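Local coordinates for protein anopheles gambiae adenosine kinase (Anopheles gambiae, PDB 3LOO) that phosphorylates adenosine to AMP at the expense of ATP, as a high-affinity adenosine kinase of the pfkB carbohydrate kinase family, at residues L34-Y48 with P64-I78. Numbering follows the deposited sequence.
With B4P (bis(adenosine)-5'-tetraphosphate), chain D.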
# COMPACT_ATOMS: atom_id res chain seq x y z
N LEU A 34 -0.79 12.59 -4.56
CA LEU A 34 0.44 13.37 -4.51
C LEU A 34 0.67 13.70 -3.04
O LEU A 34 -0.20 14.31 -2.39
CB LEU A 34 0.29 14.66 -5.33
CG LEU A 34 1.54 15.60 -5.40
CD1 LEU A 34 2.80 14.92 -6.03
CD2 LEU A 34 1.22 16.91 -6.16
N ASP A 35 1.84 13.33 -2.52
CA ASP A 35 2.18 13.66 -1.15
C ASP A 35 2.66 15.10 -1.08
O ASP A 35 3.45 15.56 -1.94
CB ASP A 35 3.26 12.71 -0.59
CG ASP A 35 2.75 11.27 -0.36
OD1 ASP A 35 1.52 11.01 -0.41
OD2 ASP A 35 3.61 10.39 -0.07
N ILE A 36 2.19 15.80 -0.04
CA ILE A 36 2.64 17.15 0.27
C ILE A 36 3.31 17.08 1.64
O ILE A 36 2.67 16.96 2.68
CB ILE A 36 1.47 18.16 0.22
CG1 ILE A 36 0.77 18.10 -1.12
CG2 ILE A 36 1.94 19.58 0.50
CD1 ILE A 36 -0.51 18.88 -1.16
N SER A 37 4.63 17.17 1.62
CA SER A 37 5.43 16.78 2.75
C SER A 37 6.14 17.97 3.36
O SER A 37 6.78 18.70 2.65
CB SER A 37 6.47 15.77 2.28
OG SER A 37 7.12 15.21 3.41
N ALA A 38 6.08 18.13 4.68
CA ALA A 38 6.78 19.24 5.34
C ALA A 38 7.15 18.97 6.79
O ALA A 38 6.54 18.12 7.47
CB ALA A 38 5.97 20.57 5.24
N VAL A 39 8.16 19.69 7.25
CA VAL A 39 8.49 19.73 8.65
C VAL A 39 7.59 20.76 9.32
O VAL A 39 7.45 21.89 8.86
CB VAL A 39 9.99 20.02 8.88
CG1 VAL A 39 10.29 20.33 10.37
CG2 VAL A 39 10.79 18.81 8.39
N VAL A 40 6.92 20.36 10.39
CA VAL A 40 6.05 21.29 11.10
C VAL A 40 6.19 21.05 12.58
O VAL A 40 6.82 20.07 13.00
CB VAL A 40 4.55 21.12 10.67
CG1 VAL A 40 4.41 21.08 9.16
CG2 VAL A 40 3.92 19.89 11.32
N GLU A 41 5.58 21.93 13.38
CA GLU A 41 5.53 21.76 14.84
C GLU A 41 4.12 21.49 15.34
O GLU A 41 3.16 21.64 14.57
CB GLU A 41 6.18 22.96 15.54
CG GLU A 41 7.72 22.89 15.52
CD GLU A 41 8.41 24.14 16.06
OE1 GLU A 41 8.32 24.43 17.28
OE2 GLU A 41 9.09 24.83 15.27
N LYS A 42 3.99 21.12 16.62
CA LYS A 42 2.72 20.67 17.22
C LYS A 42 1.55 21.61 17.07
O LYS A 42 0.41 21.16 16.98
CB LYS A 42 2.88 20.36 18.71
CG LYS A 42 3.32 18.95 18.99
CD LYS A 42 4.79 18.86 19.41
CE LYS A 42 5.31 17.42 19.29
NZ LYS A 42 4.18 16.42 19.23
N ASP A 43 1.82 22.93 17.03
CA ASP A 43 0.74 23.90 16.87
C ASP A 43 0.03 23.70 15.56
O ASP A 43 -1.18 23.93 15.46
CB ASP A 43 1.23 25.35 17.02
CG ASP A 43 2.45 25.64 16.15
OD1 ASP A 43 2.58 26.80 15.69
OD2 ASP A 43 3.27 24.71 15.94
N LEU A 44 0.75 23.28 14.52
CA LEU A 44 0.07 22.95 13.26
C LEU A 44 -0.86 21.74 13.44
O LEU A 44 -2.01 21.79 13.05
CB LEU A 44 1.04 22.79 12.09
CG LEU A 44 0.33 22.56 10.75
CD1 LEU A 44 -0.40 23.81 10.30
CD2 LEU A 44 1.34 22.17 9.73
N LEU A 45 -0.36 20.68 14.05
CA LEU A 45 -1.21 19.52 14.36
C LEU A 45 -2.44 19.86 15.19
O LEU A 45 -3.55 19.41 14.89
CB LEU A 45 -0.40 18.46 15.11
CG LEU A 45 0.87 17.90 14.46
CD1 LEU A 45 1.22 16.59 15.14
CD2 LEU A 45 0.68 17.68 12.96
N ASN A 46 -2.24 20.65 16.25
CA ASN A 46 -3.34 21.09 17.11
C ASN A 46 -4.34 21.89 16.35
O ASN A 46 -5.53 21.66 16.48
CB ASN A 46 -2.81 21.89 18.30
CG ASN A 46 -2.24 21.00 19.37
OD1 ASN A 46 -1.88 19.85 19.13
ND2 ASN A 46 -2.16 21.54 20.58
N LYS A 47 -3.86 22.80 15.50
CA LYS A 47 -4.77 23.56 14.64
C LYS A 47 -5.72 22.67 13.84
O LYS A 47 -6.86 23.05 13.58
CB LYS A 47 -3.99 24.46 13.69
CG LYS A 47 -4.85 25.41 12.87
CD LYS A 47 -3.97 26.34 12.04
CE LYS A 47 -4.80 27.10 11.01
NZ LYS A 47 -3.94 27.95 10.12
N TYR A 48 -5.27 21.48 13.44
CA TYR A 48 -6.12 20.63 12.59
C TYR A 48 -6.65 19.35 13.28
O TYR A 48 -7.13 18.41 12.61
CB TYR A 48 -5.39 20.34 11.27
CG TYR A 48 -5.31 21.56 10.39
CD1 TYR A 48 -6.42 22.02 9.70
CD2 TYR A 48 -4.13 22.28 10.28
CE1 TYR A 48 -6.36 23.17 8.88
CE2 TYR A 48 -4.05 23.41 9.48
CZ TYR A 48 -5.14 23.85 8.79
OH TYR A 48 -5.02 24.99 8.02
N PRO A 64 -8.07 23.42 4.43
CA PRO A 64 -7.17 24.57 4.35
C PRO A 64 -5.73 24.23 4.67
O PRO A 64 -4.85 25.05 4.44
CB PRO A 64 -7.75 25.55 5.42
CG PRO A 64 -9.23 25.16 5.48
CD PRO A 64 -9.18 23.66 5.39
N MET A 65 -5.49 23.04 5.20
CA MET A 65 -4.13 22.65 5.57
C MET A 65 -3.18 22.49 4.37
O MET A 65 -1.97 22.79 4.48
CB MET A 65 -4.17 21.38 6.41
CG MET A 65 -2.86 20.99 7.01
SD MET A 65 -2.93 19.41 7.87
CE MET A 65 -3.86 18.36 6.70
N TYR A 66 -3.71 22.00 3.25
CA TYR A 66 -2.88 21.73 2.04
C TYR A 66 -2.20 23.02 1.50
O TYR A 66 -0.96 23.09 1.39
CB TYR A 66 -3.70 20.94 0.99
CG TYR A 66 -4.17 19.61 1.58
CD1 TYR A 66 -3.28 18.54 1.72
CD2 TYR A 66 -5.47 19.46 2.08
CE1 TYR A 66 -3.69 17.34 2.29
CE2 TYR A 66 -5.88 18.27 2.65
CZ TYR A 66 -4.99 17.22 2.75
OH TYR A 66 -5.37 16.05 3.32
N GLN A 67 -2.99 24.07 1.25
CA GLN A 67 -2.43 25.34 0.79
C GLN A 67 -1.47 25.95 1.82
O GLN A 67 -0.44 26.53 1.46
CB GLN A 67 -3.54 26.34 0.48
CG GLN A 67 -3.06 27.66 -0.08
CD GLN A 67 -4.14 28.73 -0.13
OE1 GLN A 67 -5.34 28.43 -0.06
NE2 GLN A 67 -3.73 29.99 -0.27
N GLU A 68 -1.81 25.80 3.11
CA GLU A 68 -0.97 26.30 4.18
C GLU A 68 0.38 25.60 4.19
O GLU A 68 1.42 26.26 4.40
CB GLU A 68 -1.69 26.16 5.52
CG GLU A 68 -0.90 26.67 6.70
CD GLU A 68 -1.72 26.76 7.99
OE1 GLU A 68 -2.95 26.47 8.02
OE2 GLU A 68 -1.09 27.11 8.99
N LEU A 69 0.38 24.28 3.98
CA LEU A 69 1.64 23.52 3.85
C LEU A 69 2.46 24.03 2.65
O LEU A 69 3.66 24.22 2.76
CB LEU A 69 1.40 22.00 3.68
CG LEU A 69 0.75 21.24 4.84
CD1 LEU A 69 0.51 19.78 4.44
CD2 LEU A 69 1.61 21.32 6.10
N ILE A 70 1.80 24.24 1.53
CA ILE A 70 2.49 24.68 0.33
C ILE A 70 3.04 26.10 0.56
O ILE A 70 4.24 26.31 0.45
CB ILE A 70 1.56 24.62 -0.90
CG1 ILE A 70 1.16 23.18 -1.22
CG2 ILE A 70 2.20 25.32 -2.14
CD1 ILE A 70 -0.23 23.09 -1.88
N GLU A 71 2.17 27.03 0.96
CA GLU A 71 2.51 28.46 1.05
C GLU A 71 3.39 28.85 2.22
O GLU A 71 4.23 29.72 2.08
CB GLU A 71 1.24 29.32 1.07
CG GLU A 71 0.64 29.54 -0.31
CD GLU A 71 -0.74 30.19 -0.25
OE1 GLU A 71 -1.12 30.70 0.83
OE2 GLU A 71 -1.47 30.15 -1.28
N LYS A 72 3.22 28.23 3.37
CA LYS A 72 3.87 28.70 4.57
C LYS A 72 4.87 27.69 5.15
O LYS A 72 5.70 28.04 5.96
CB LYS A 72 2.78 29.15 5.57
CG LYS A 72 3.02 28.91 7.07
CD LYS A 72 1.91 29.55 7.91
CE LYS A 72 1.99 29.16 9.39
NZ LYS A 72 3.36 29.35 9.97
N TYR A 73 4.79 26.43 4.73
CA TYR A 73 5.78 25.46 5.24
C TYR A 73 6.71 24.91 4.18
O TYR A 73 7.48 23.99 4.46
CB TYR A 73 5.12 24.32 6.02
CG TYR A 73 4.53 24.76 7.35
CD1 TYR A 73 5.27 24.69 8.52
CD2 TYR A 73 3.23 25.25 7.41
CE1 TYR A 73 4.73 25.09 9.74
CE2 TYR A 73 2.68 25.65 8.62
CZ TYR A 73 3.43 25.56 9.77
OH TYR A 73 2.86 25.97 10.95
N GLN A 74 6.66 25.48 2.98
CA GLN A 74 7.62 25.14 1.92
C GLN A 74 7.52 23.65 1.64
O GLN A 74 8.52 22.97 1.64
CB GLN A 74 9.06 25.49 2.38
CG GLN A 74 9.35 26.99 2.58
CD GLN A 74 8.69 27.84 1.50
OE1 GLN A 74 7.48 28.12 1.57
NE2 GLN A 74 9.47 28.23 0.50
N ALA A 75 6.30 23.14 1.48
CA ALA A 75 6.10 21.68 1.37
C ALA A 75 6.61 21.15 0.03
O ALA A 75 6.63 21.86 -0.97
CB ALA A 75 4.64 21.31 1.58
N GLU A 76 7.02 19.89 0.05
CA GLU A 76 7.57 19.25 -1.11
C GLU A 76 6.49 18.37 -1.74
O GLU A 76 5.63 17.82 -1.05
CB GLU A 76 8.77 18.41 -0.68
CG GLU A 76 9.62 17.94 -1.81
CD GLU A 76 10.74 16.98 -1.40
OE1 GLU A 76 10.99 16.81 -0.19
OE2 GLU A 76 11.38 16.39 -2.32
N TYR A 77 6.52 18.25 -3.05
CA TYR A 77 5.59 17.36 -3.75
C TYR A 77 6.25 16.03 -4.03
O TYR A 77 7.32 15.98 -4.64
CB TYR A 77 5.16 17.99 -5.07
CG TYR A 77 4.15 19.11 -4.98
CD1 TYR A 77 3.10 19.06 -4.03
CD2 TYR A 77 4.17 20.18 -5.88
CE1 TYR A 77 2.14 20.09 -3.95
CE2 TYR A 77 3.21 21.21 -5.81
CZ TYR A 77 2.20 21.15 -4.85
OH TYR A 77 1.23 22.13 -4.82
N ILE A 78 5.64 14.93 -3.60
CA ILE A 78 6.22 13.62 -3.84
C ILE A 78 5.15 12.68 -4.31
O ILE A 78 4.08 12.62 -3.70
CB ILE A 78 6.96 13.02 -2.59
CG1 ILE A 78 7.89 14.06 -1.97
CG2 ILE A 78 7.77 11.80 -3.02
CD1 ILE A 78 8.30 13.78 -0.48
PA B4P D . 4.20 5.82 5.70
O1A B4P D . 5.45 6.65 5.44
O2A B4P D . 3.27 6.28 6.82
O3A B4P D . 4.73 4.39 6.20
PB B4P D . 4.34 3.04 5.44
O1B B4P D . 5.01 2.96 4.07
O2B B4P D . 2.87 2.69 5.59
O3B B4P D . 5.32 2.30 6.56
PG B4P D . 4.92 1.17 7.64
O1G B4P D . 4.58 1.75 8.97
O2G B4P D . 3.83 0.34 7.00
O3G B4P D . 6.23 0.26 7.76
PD B4P D . 7.29 0.09 8.97
O1D B4P D . 7.50 1.42 9.59
O2D B4P D . 6.98 -1.11 9.82
O5E B4P D . 3.38 5.58 4.32
C5E B4P D . 3.31 6.75 3.55
C4E B4P D . 2.41 6.66 2.35
O4E B4P D . 1.06 6.35 2.69
C3E B4P D . 2.33 8.03 1.73
O3E B4P D . 3.16 7.95 0.55
C2E B4P D . 0.87 8.21 1.35
O2E B4P D . 0.64 8.61 -0.01
C1E B4P D . 0.24 6.84 1.67
N9A B4P D . -1.14 7.03 2.16
C8A B4P D . -1.55 7.63 3.32
N7A B4P D . -2.91 7.58 3.36
C5A B4P D . -3.37 6.99 2.22
C6A B4P D . -4.63 6.66 1.70
N6A B4P D . -5.80 6.97 2.34
N1A B4P D . -4.71 6.05 0.49
C2A B4P D . -3.60 5.72 -0.20
N3A B4P D . -2.37 6.01 0.28
C4A B4P D . -2.24 6.63 1.48
O5F B4P D . 8.59 -0.21 8.09
C5F B4P D . 8.58 -1.14 7.01
C4F B4P D . 10.03 -1.53 6.75
O4F B4P D . 10.88 -0.37 6.65
C3F B4P D . 10.62 -2.28 7.93
O3F B4P D . 10.21 -3.64 7.87
C2F B4P D . 12.11 -2.08 7.73
O2F B4P D . 12.62 -3.03 6.77
C1F B4P D . 12.18 -0.64 7.19
N9B B4P D . 12.41 0.26 8.36
C8B B4P D . 11.47 1.01 8.97
N7B B4P D . 12.00 1.70 10.01
C5B B4P D . 13.31 1.41 10.09
C6B B4P D . 14.36 1.77 10.92
N6B B4P D . 14.13 2.65 11.93
N1B B4P D . 15.62 1.27 10.70
C2B B4P D . 15.85 0.39 9.69
N3B B4P D . 14.86 -0.01 8.85
C4B B4P D . 13.58 0.45 9.00
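E68 OE1 is gripped by two donors from 34-48: Y48 OH, at 2.5 Å and nearly in line with the carboxylate C-O bond, and K47 NZ, which completes a salt bridge from the syn side, 27° out of the carboxylate plane. The lysine charge would probably help keep E68 ionised. M65 CB sits over the centre of the Y48 ring, 3.6 Å from its centroid, and M65 SD adds an oblique Met-aromatic contact; K47 CG covers the opposite face. L44 CD2 and V40 CG1 both lie over the ring of Y73, while L44 CD2 also meets L69 CD2.

I36 links this cluster to the strands. Its chi1 of -55° turns CG2 away from the backbone N, and this methyl presses against A75 CB at a tight 3.4 Å and also packs on L69 and I70, leaving CG1 at the edge of the Y77 ring. L34 CD2 covers a face of that ring, whose hydroxyl bonds Y111. Strands 34-39 and 76-78 run antiparallel, with paired backbone bonds at D35-I78 and S37-E76.

On the sheet face away from I36, D35 OD1 accepts ribose hydroxyl O2E of the bis(adenosine) tetraphosphate and OD2 accepts O3E, both at 2.6 Å; N313 also bonds OD2. Strand 33-39, next to the edge strand of the small lid sheet and backed by helix 64-73, thus presents a ribose-binding aspartate, as in ribokinase-like (pfkB) kinases.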